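Local structure of putative membrane anchored protein (Corynebacterium diphtheriae, 3LSO) at residues D289-K292 and P293-D297. The protein is of unknown function but, as a putative membrane-anchored protein with a signal sequence, probably stands on the cell surface as a chain of beta-sheet domains. Numbering follows the deposited sequence.
Sequences DTKK and PEDTD
Lys291 reaches past the turn that follows it, to the backbone of Asp295 and Asp297. Its CB lies beside the Asp295 side chain, 3.8 Å from Asp295 OD2. With CG set between the backbone N and the carbonyl carbon (chi1 63°), the extended chain runs on past Asp295, and this brings NZ to the carbonyls of Asp295 and Asp297. On the way, Lys291 CD comes within 3.4 Å of Asp297 O. CE lies about equally near Asp295 O and Asp297 O. At the tip, Lys291 NZ gives a hydrogen bond of 2.6 Å to Asp297 O, met nearly end-on at a C=O...N angle of 160°. A second, weak bond of 3.2 Å runs from Lys291 NZ to Asp295 O. The ammonium is held chiefly by Asp297 O and does not pair with the Asp295 carboxylate.

That carboxylate faces other partners. Asp295 OD1 takes a weak bond from Asp297 N and forms a salt bridge with Lys435, while Asp295 OD2 is hydrogen-bonded to Tyr299 OH. Lys435 also pairs with Asp297 OD2, which probably offsets the two neighbouring negative charges.

On the turn itself, the side chains of Lys292 and Glu294 lie side by side and point the same way. Lys292 CD is 3.8 Å from Glu294 OE2, but their charged ends do not meet. Lys292 NZ makes a hydrogen bond to Lys441 O instead.

The backbone bond from Asp295 N to Lys292 O, 2.9 Å, closes a type I beta turn from Lys292 to Asp295, with Pro293 and Glu294 at its corners. This turn belongs to the loop that links strand 278-285 of one beta-sheet domain to strand 298-303 of the next.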
# COMPACT_ATOMS: atom_id res chain seq x y z
N ASP B 289 24.69 -15.19 6.18
CA ASP B 289 24.80 -16.62 6.32
C ASP B 289 23.49 -17.13 6.83
O ASP B 289 23.15 -16.94 8.00
CB ASP B 289 25.88 -17.01 7.30
CG ASP B 289 27.24 -16.50 6.91
OD1 ASP B 289 27.31 -15.48 6.18
OD2 ASP B 289 28.23 -17.14 7.36
N THR B 290 22.74 -17.78 5.96
CA THR B 290 21.54 -18.48 6.37
C THR B 290 21.95 -19.85 6.88
O THR B 290 23.03 -20.34 6.55
CB THR B 290 20.60 -18.64 5.18
OG1 THR B 290 21.38 -18.88 4.01
CG2 THR B 290 19.76 -17.37 4.99
N LYS B 291 21.09 -20.46 7.70
CA LYS B 291 21.37 -21.80 8.22
C LYS B 291 21.52 -22.71 7.03
O LYS B 291 20.98 -22.44 5.96
CB LYS B 291 20.28 -22.28 9.19
CG LYS B 291 18.90 -22.45 8.59
CD LYS B 291 17.83 -22.83 9.60
CE LYS B 291 16.58 -23.28 8.86
NZ LYS B 291 15.64 -24.05 9.70
N LYS B 292 22.30 -23.77 7.20
CA LYS B 292 22.58 -24.68 6.13
C LYS B 292 21.29 -25.44 5.85
O LYS B 292 20.44 -25.53 6.74
CB LYS B 292 23.72 -25.63 6.55
CG LYS B 292 25.10 -24.97 6.52
CD LYS B 292 26.24 -25.94 6.77
CE LYS B 292 27.56 -25.17 6.65
NZ LYS B 292 28.75 -26.05 6.63
N PRO B 293 21.12 -25.98 4.63
CA PRO B 293 19.82 -26.64 4.38
C PRO B 293 19.58 -27.82 5.30
O PRO B 293 18.43 -28.16 5.58
CB PRO B 293 19.91 -27.08 2.91
CG PRO B 293 20.84 -26.10 2.30
CD PRO B 293 21.90 -25.82 3.38
N GLU B 294 20.64 -28.42 5.80
CA GLU B 294 20.46 -29.59 6.64
C GLU B 294 20.32 -29.23 8.11
O GLU B 294 20.14 -30.12 8.94
CB GLU B 294 21.53 -30.66 6.39
CG GLU B 294 22.98 -30.23 6.60
CD GLU B 294 23.58 -29.41 5.45
OE1 GLU B 294 22.86 -29.00 4.49
OE2 GLU B 294 24.82 -29.18 5.52
N ASP B 295 20.37 -27.94 8.43
CA ASP B 295 20.00 -27.43 9.74
C ASP B 295 18.47 -27.42 9.95
O ASP B 295 17.75 -26.48 9.55
CB ASP B 295 20.61 -26.06 9.93
CG ASP B 295 20.69 -25.64 11.39
OD1 ASP B 295 19.90 -26.17 12.21
OD2 ASP B 295 21.56 -24.78 11.69
N THR B 296 17.98 -28.48 10.58
CA THR B 296 16.55 -28.60 10.86
C THR B 296 16.10 -27.62 11.94
O THR B 296 14.92 -27.33 12.07
CB THR B 296 16.15 -30.03 11.29
OG1 THR B 296 17.07 -30.51 12.28
CG2 THR B 296 16.16 -30.95 10.14
N ASP B 297 17.03 -27.12 12.71
CA ASP B 297 16.66 -26.22 13.78
C ASP B 297 16.37 -24.81 13.30
O ASP B 297 16.42 -24.54 12.12
CB ASP B 297 17.72 -26.24 14.86
CG ASP B 297 17.91 -27.61 15.40
OD1 ASP B 297 16.88 -28.27 15.69
OD2 ASP B 297 19.06 -28.04 15.48